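Side-chain contacts in pyrrolidone-carboxylate peptidase (Pyrococcus furiosus, PDB 1X10), which removes pyroglutamyl (5-oxoproline) residues from the N-termini of peptides as a cysteine peptidase, generally sparing those with proline in second place: residues I86-P91 with G95-D100; H125-P130 with A192-K197; L148-S153 with K160-I165. The protein carries 3 engineered substitutions. One frame throughout, in Å; residues are numbered along the deposited sequence.

Contact 1 of 3, residues I86-P91 with G95-D100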
# COMPACT_ATOMS: atom_id res chain seq x y z
N ILE A 86 -0.15 17.08 20.31
CA ILE A 86 -0.79 15.80 20.58
C ILE A 86 -2.11 15.78 19.81
O ILE A 86 -2.94 16.68 19.97
CB ILE A 86 -1.11 15.62 22.07
CG1 ILE A 86 0.17 15.70 22.90
CG2 ILE A 86 -1.79 14.27 22.29
CD1 ILE A 86 -0.07 15.74 24.38
N ASP A 87 -2.28 14.77 18.96
CA ASP A 87 -3.51 14.62 18.20
C ASP A 87 -3.62 13.12 17.96
O ASP A 87 -3.25 12.62 16.90
CB ASP A 87 -3.44 15.37 16.87
CG ASP A 87 -4.83 15.70 16.32
OD1 ASP A 87 -4.96 16.02 15.12
OD2 ASP A 87 -5.80 15.64 17.12
N ALA A 88 -4.12 12.42 18.96
CA ALA A 88 -4.26 10.97 18.92
C ALA A 88 -5.34 10.46 17.97
O ALA A 88 -6.49 10.89 18.04
CB ALA A 88 -4.53 10.45 20.32
N ARG A 89 -4.96 9.54 17.09
CA ARG A 89 -5.90 8.94 16.14
C ARG A 89 -6.72 7.91 16.91
O ARG A 89 -7.85 7.59 16.54
CB ARG A 89 -5.15 8.25 14.99
CG ARG A 89 -5.99 8.09 13.72
CD ARG A 89 -5.60 6.84 12.95
NE ARG A 89 -6.11 5.63 13.59
CZ ARG A 89 -5.84 4.39 13.20
NH1 ARG A 89 -5.04 4.18 12.16
NH2 ARG A 89 -6.36 3.36 13.85
N ILE A 90 -6.12 7.38 17.97
CA ILE A 90 -6.78 6.41 18.84
C ILE A 90 -6.49 6.83 20.28
O ILE A 90 -5.54 7.57 20.54
CB ILE A 90 -6.23 4.97 18.63
CG1 ILE A 90 -4.74 4.92 18.96
CG2 ILE A 90 -6.47 4.52 17.19
CD1 ILE A 90 -4.16 3.52 18.95
N PRO A 91 -7.30 6.39 21.24
CA PRO A 91 -7.03 6.78 22.63
C PRO A 91 -5.83 6.03 23.20
O PRO A 91 -5.42 5.00 22.66
CB PRO A 91 -8.33 6.43 23.34
CG PRO A 91 -8.79 5.22 22.61
CD PRO A 91 -8.52 5.56 21.16
N GLY A 95 -7.86 5.23 27.78
CA GLY A 95 -9.01 5.81 27.09
C GLY A 95 -8.93 7.29 26.76
O GLY A 95 -9.91 7.87 26.31
N LYS A 96 -7.77 7.90 26.99
CA LYS A 96 -7.61 9.33 26.71
C LYS A 96 -7.22 9.59 25.26
O LYS A 96 -6.16 9.14 24.80
CB LYS A 96 -6.57 9.95 27.65
CG LYS A 96 -7.01 9.98 29.11
CD LYS A 96 -6.13 10.90 29.97
CE LYS A 96 -4.98 10.16 30.64
NZ LYS A 96 -3.94 9.66 29.70
N LYS A 97 -8.07 10.31 24.54
CA LYS A 97 -7.83 10.65 23.14
C LYS A 97 -7.68 12.16 23.03
O LYS A 97 -8.64 12.87 22.71
CB LYS A 97 -8.99 10.16 22.28
CG LYS A 97 -8.74 10.25 20.78
CD LYS A 97 -9.91 9.63 20.01
CE LYS A 97 -9.66 9.63 18.51
NZ LYS A 97 -9.51 11.01 17.96
N ILE A 98 -6.48 12.65 23.32
CA ILE A 98 -6.20 14.08 23.29
C ILE A 98 -6.04 14.60 21.86
O ILE A 98 -5.35 14.00 21.04
CB ILE A 98 -4.92 14.40 24.09
CG1 ILE A 98 -5.08 13.90 25.53
CG2 ILE A 98 -4.63 15.89 24.06
CD1 ILE A 98 -3.85 14.08 26.40
N GLU A 99 -6.68 15.74 21.58
CA GLU A 99 -6.63 16.33 20.25
C GLU A 99 -6.24 17.81 20.27
O GLU A 99 -6.66 18.56 21.15
CB GLU A 99 -7.98 16.16 19.55
CG GLU A 99 -8.45 14.71 19.46
CD GLU A 99 -9.86 14.58 18.92
OE1 GLU A 99 -10.79 15.15 19.53
OE2 GLU A 99 -10.05 13.89 17.89
N ASP A 100 -5.45 18.22 19.29
CA ASP A 100 -5.00 19.60 19.15
C ASP A 100 -4.59 20.24 20.46
O ASP A 100 -5.23 21.17 20.95
CB ASP A 100 -6.09 20.43 18.48
CG ASP A 100 -6.53 19.85 17.16
OD1 ASP A 100 -5.67 19.69 16.27
OD2 ASP A 100 -7.73 19.54 17.00
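Ile86 and Ile98 meet branch to branch: the CG2 methyl of Ile86 rests on CB of Ile98 at 3.6 Å and on the CG2 methyl of the same residue, the two side chains crossing at a slant. In both residues CG2 stands opposite the backbone N (chi1 -59° and -57°), which turns these methyls into the space between the segments. Next to this apolar pair, Ala88 N donates to Ile98 O over 2.9 Å, nearly straight, and the Ala88 methyl lies against the same carbonyl oxygen. The straight chain of Lys97 lays CE against Arg89 O and Ala88 O, and the turn at chi4 brings NZ round to donate a hydrogen bond to Ala88 O at 3.0 Å, close to the direction in which the carbonyl points. That ammonium also forms a salt bridge with Glu99 OE2 at 2.9 Å, so one charge ties the backbone of 86-91 to an acid of 95-100. Where the chain turns, Pro91 CB leans on the carbonyl carbon of Gly95 at 3.6 Å. At the other end, the carboxylates of Asp87 and Asp100 run alongside each other in the same direction, with planes 39° apart and OD1 atoms 3.9 Å from each other. Asp87 OD2 receives a weak bond from Asp100 N at 3.4 Å. Arg80 and Lys118 of the second subunit bridge both acids. This surface loop, folded back on itself between strands 76-83 and 110-112, thus offers a paired acidic site at a subunit interface, where the neighbour's cations probably offset the repulsion that two adjacent carboxylates would otherwise feel.

Contact 2 of 3, residues H125-P130 with A192-K197. Engineered in segment 192-197: Ala192 (natural residue Glu).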
# COMPACT_ATOMS: atom_id res chain seq x y z
N HIS A 125 22.31 -0.12 6.94
CA HIS A 125 22.35 -0.58 5.56
C HIS A 125 23.55 -1.51 5.32
O HIS A 125 23.45 -2.50 4.60
CB HIS A 125 22.41 0.61 4.60
CG HIS A 125 21.14 1.39 4.53
ND1 HIS A 125 20.97 2.47 3.69
CD2 HIS A 125 19.96 1.24 5.18
CE1 HIS A 125 19.74 2.94 3.82
NE2 HIS A 125 19.11 2.21 4.72
N GLU A 126 24.68 -1.17 5.92
CA GLU A 126 25.88 -1.99 5.78
C GLU A 126 25.67 -3.35 6.44
O GLU A 126 26.30 -4.33 6.07
CB GLU A 126 27.08 -1.29 6.39
CG GLU A 126 27.50 -0.05 5.61
CD GLU A 126 28.64 0.71 6.26
OE1 GLU A 126 29.12 1.68 5.64
OE2 GLU A 126 29.05 0.35 7.38
N ARG A 127 24.77 -3.38 7.43
CA ARG A 127 24.45 -4.61 8.14
C ARG A 127 23.34 -5.37 7.43
O ARG A 127 22.90 -6.43 7.89
CB ARG A 127 24.01 -4.30 9.57
CG ARG A 127 25.12 -3.87 10.52
CD ARG A 127 26.03 -5.04 10.86
NE ARG A 127 26.33 -5.08 12.29
CZ ARG A 127 27.03 -4.15 12.94
NH1 ARG A 127 27.51 -3.10 12.28
NH2 ARG A 127 27.25 -4.26 14.24
N GLY A 128 22.87 -4.83 6.31
CA GLY A 128 21.80 -5.48 5.56
C GLY A 128 20.45 -5.28 6.22
O GLY A 128 19.53 -6.08 6.03
N ILE A 129 20.32 -4.22 7.00
CA ILE A 129 19.06 -3.92 7.67
C ILE A 129 18.35 -2.74 7.00
O ILE A 129 18.83 -1.61 7.04
CB ILE A 129 19.30 -3.57 9.16
CG1 ILE A 129 19.96 -4.76 9.87
CG2 ILE A 129 17.98 -3.20 9.82
CD1 ILE A 129 20.30 -4.49 11.33
N PRO A 130 17.20 -3.00 6.36
CA PRO A 130 16.51 -1.87 5.72
C PRO A 130 16.10 -0.81 6.74
O PRO A 130 15.50 -1.12 7.78
CB PRO A 130 15.32 -2.54 5.03
CG PRO A 130 15.14 -3.84 5.75
CD PRO A 130 16.55 -4.28 6.06
N ALA A 192 15.17 -6.25 14.50
CA ALA A 192 14.76 -5.02 15.17
C ALA A 192 15.68 -4.76 16.36
O ALA A 192 16.13 -3.63 16.59
CB ALA A 192 13.30 -5.14 15.64
N LEU A 193 15.96 -5.81 17.12
CA LEU A 193 16.82 -5.70 18.28
C LEU A 193 18.23 -5.28 17.87
O LEU A 193 18.81 -4.37 18.47
CB LEU A 193 16.88 -7.04 19.03
CG LEU A 193 17.83 -7.15 20.23
CD1 LEU A 193 17.45 -6.13 21.30
CD2 LEU A 193 17.77 -8.57 20.79
N GLU A 194 18.76 -5.92 16.84
CA GLU A 194 20.10 -5.60 16.36
C GLU A 194 20.16 -4.16 15.85
O GLU A 194 21.17 -3.48 16.03
CB GLU A 194 20.52 -6.57 15.24
CG GLU A 194 21.91 -6.31 14.68
CD GLU A 194 23.02 -6.60 15.67
OE1 GLU A 194 24.19 -6.24 15.38
OE2 GLU A 194 22.74 -7.20 16.73
N ALA A 195 19.09 -3.71 15.21
CA ALA A 195 19.03 -2.35 14.69
C ALA A 195 19.21 -1.35 15.83
O ALA A 195 19.96 -0.39 15.70
CB ALA A 195 17.69 -2.11 13.98
N VAL A 196 18.53 -1.59 16.95
CA VAL A 196 18.64 -0.70 18.10
C VAL A 196 20.06 -0.77 18.69
O VAL A 196 20.61 0.25 19.08
CB VAL A 196 17.60 -1.07 19.20
CG1 VAL A 196 17.79 -0.19 20.43
CG2 VAL A 196 16.19 -0.90 18.65
N LYS A 197 20.64 -1.97 18.73
CA LYS A 197 21.99 -2.12 19.25
C LYS A 197 22.95 -1.33 18.37
O LYS A 197 23.86 -0.65 18.87
CB LYS A 197 22.42 -3.59 19.26
CG LYS A 197 21.73 -4.45 20.32
CD LYS A 197 22.30 -5.86 20.32
CE LYS A 197 21.55 -6.75 21.31
NZ LYS A 197 22.00 -8.18 21.26
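Ile129 faces Ala195 with their CA atoms 7.2 Å apart, the nearest CA pair of the two segments, one a chain leaving its helix and the other the middle of a helix. Helix 117-126 ends just before, and Gly128 adopts a positive phi of 77° in a Schellman motif, its N bonding to His125 O at 2.9 Å. Beyond this helix end the chain continues to Ile129, while residues 192-197 keep regular helical geometry throughout. Ile129 points its CB at the helix and reaches it with the CD1 methyl, 4.1 Å from both Glu194 CG and Ala195 N. Its CG2 methyl looks at Ala195 CB from 4.3 Å. The side chain of Glu194 passes that of Ile129 at about a right angle, with CG of the acid meeting the isoleucine's CD1. In the fold, this places the link between helix 117-126 and strand 131-134 against helix 189-206, beside the central mixed sheet: Ile76 of strand 76-83 touches both Ile129 and Ala195, and Met191 adds to the cover of Ile129. At its more exposed side the contact turns polar. Arg127 is bent at chi2 and chi3, and Glu194 at chi2 (68°), bringing NH2 of Arg127 to 3.8 Å from OE1 of Glu194, a long salt bridge with the guanidinium and carboxylate planes 48° apart. NE of Arg127 is nearly as close, at 3.9 Å, and the carboxylate oxygen comes obliquely to the guanidinium. Glu201, further along helix 189-206, offers the same NH2 a second, weak ion pair, and Lys123 NZ lies close to the arginine's NH1.

Contact 3 of 3, residues L148-S153 with K160-I165; sequences LSLHHS and KMSGFI
Ser149 and Ser162 each hold OG opposite their backbone N (chi1 -173° and 179°), and these matching torsions put the two hydroxyls within reach of each other, 2.6 Å between the OG atoms, the line between them well bent from each C-O bond. Either could donate in this short hydrogen bond. His66 NE2 also bonds Ser149 OG, extending the polar link from the helix to strand 63-69. Leu150 sits one residue on: its CD2 methyl reaches over Ser162, 3.4 Å from the carbonyl O and 3.7 Å from CB, while its CG lies 4.0 Å from Ser162 OG. The contact thus sets helix 141-156 across one face of the mixed sheet, against the start of strand 161-167, the next strand in the chain, in the layered alpha/beta manner of this peptidase. Trimming Leu150 to an alanine would probably open a gap beside Ser162 CB and remove the methyl that lies against its carbonyl. Where the helical segment ends and 160-165 begins, water 1 donates to both Ser153 OG, at 3.2 Å, and Lys160 O, at 2.7 Å. Ser153 OG is also hydrogen-bonded to the backbone O of Pro159, in the turn that leads into the strand.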
# COMPACT_ATOMS: atom_id res chain seq x y z
N LEU A 148 9.45 15.20 24.61
CA LEU A 148 9.80 15.43 26.00
C LEU A 148 11.28 15.14 26.26
O LEU A 148 11.94 15.85 27.02
CB LEU A 148 8.92 14.58 26.92
CG LEU A 148 7.46 15.04 27.01
CD1 LEU A 148 6.59 13.96 27.67
CD2 LEU A 148 7.41 16.34 27.81
N SER A 149 11.80 14.09 25.63
CA SER A 149 13.20 13.75 25.83
C SER A 149 14.10 14.84 25.25
O SER A 149 15.05 15.30 25.91
CB SER A 149 13.51 12.40 25.16
OG SER A 149 14.83 11.97 25.47
N LEU A 150 13.79 15.29 24.04
CA LEU A 150 14.58 16.33 23.40
C LEU A 150 14.44 17.67 24.15
O LEU A 150 15.40 18.44 24.22
CB LEU A 150 14.16 16.49 21.94
CG LEU A 150 14.69 15.38 21.03
CD1 LEU A 150 13.96 15.38 19.70
CD2 LEU A 150 16.19 15.55 20.84
N HIS A 151 13.26 17.93 24.70
CA HIS A 151 13.03 19.16 25.46
C HIS A 151 13.84 19.10 26.75
O HIS A 151 14.38 20.12 27.21
CB HIS A 151 11.54 19.30 25.79
CG HIS A 151 11.19 20.55 26.54
ND1 HIS A 151 11.36 21.81 25.99
CD2 HIS A 151 10.68 20.74 27.78
CE1 HIS A 151 10.96 22.72 26.86
NE2 HIS A 151 10.55 22.10 27.96
N HIS A 152 13.93 17.91 27.33
CA HIS A 152 14.69 17.70 28.56
C HIS A 152 16.16 18.00 28.29
O HIS A 152 16.86 18.62 29.10
CB HIS A 152 14.54 16.25 29.01
CG HIS A 152 15.04 16.00 30.40
ND1 HIS A 152 14.22 16.05 31.51
CD2 HIS A 152 16.28 15.71 30.86
CE1 HIS A 152 14.94 15.80 32.59
NE2 HIS A 152 16.19 15.59 32.23
N SER A 153 16.63 17.55 27.13
CA SER A 153 18.01 17.77 26.72
C SER A 153 18.29 19.26 26.55
O SER A 153 19.30 19.78 27.04
CB SER A 153 18.29 17.04 25.40
OG SER A 153 19.60 17.29 24.93
N LYS A 160 22.84 14.23 26.17
CA LYS A 160 23.53 14.99 25.13
C LYS A 160 22.90 14.66 23.77
O LYS A 160 22.79 15.52 22.90
CB LYS A 160 25.01 14.63 25.09
CG LYS A 160 25.75 14.81 26.40
CD LYS A 160 27.16 14.26 26.31
CE LYS A 160 27.85 14.25 27.67
NZ LYS A 160 29.21 13.62 27.59
N MET A 161 22.50 13.40 23.60
CA MET A 161 21.87 12.95 22.37
C MET A 161 20.56 12.26 22.69
O MET A 161 20.48 11.48 23.64
CB MET A 161 22.76 11.95 21.62
CG MET A 161 24.10 12.47 21.17
SD MET A 161 24.96 11.18 20.23
CE MET A 161 25.53 12.14 18.83
N SER A 162 19.54 12.54 21.89
CA SER A 162 18.22 11.94 22.09
C SER A 162 17.54 11.75 20.74
O SER A 162 17.65 12.60 19.85
CB SER A 162 17.36 12.84 22.99
OG SER A 162 16.07 12.29 23.17
N GLY A 163 16.84 10.63 20.60
CA GLY A 163 16.17 10.37 19.35
C GLY A 163 15.18 9.24 19.49
O GLY A 163 15.07 8.62 20.55
N PHE A 164 14.48 8.96 18.39
CA PHE A 164 13.47 7.91 18.38
C PHE A 164 13.61 6.98 17.18
O PHE A 164 13.90 7.41 16.06
CB PHE A 164 12.08 8.54 18.39
CG PHE A 164 11.01 7.61 18.84
CD1 PHE A 164 10.56 6.59 18.02
CD2 PHE A 164 10.50 7.71 20.13
CE1 PHE A 164 9.63 5.66 18.48
CE2 PHE A 164 9.56 6.79 20.59
CZ PHE A 164 9.13 5.77 19.77
N ILE A 165 13.38 5.69 17.42
CA ILE A 165 13.45 4.68 16.38
C ILE A 165 12.17 3.86 16.39
O ILE A 165 11.76 3.35 17.43
CB ILE A 165 14.64 3.73 16.59
CG1 ILE A 165 15.95 4.50 16.41
CG2 ILE A 165 14.57 2.55 15.61
CD1 ILE A 165 17.19 3.67 16.70
O HOH W 1 22.27 18.07 23.42

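In the fold
The three contacts illustrate how chemistry follows depth. Contact 3 is buried, about 10 Å from the chain's centre, and joins helix to sheet through neutral hydroxyls and a leucine. Contact 2, partly buried, combines apolar packing with a loose ion pair at its edge. Contact 1 lies on the surface, joins two parts of one loop, and relies on backbone bonds and charges beside one isoleucine pair, some of the charges met by another subunit. No two contacts share a helix or strand, although contact 3 is nested in the loop that contact 2 closes, their nearest atoms about 5 Å apart. Contacts 1 and 2 lie on opposite sides of the chain's centre, about 31 Å between centres.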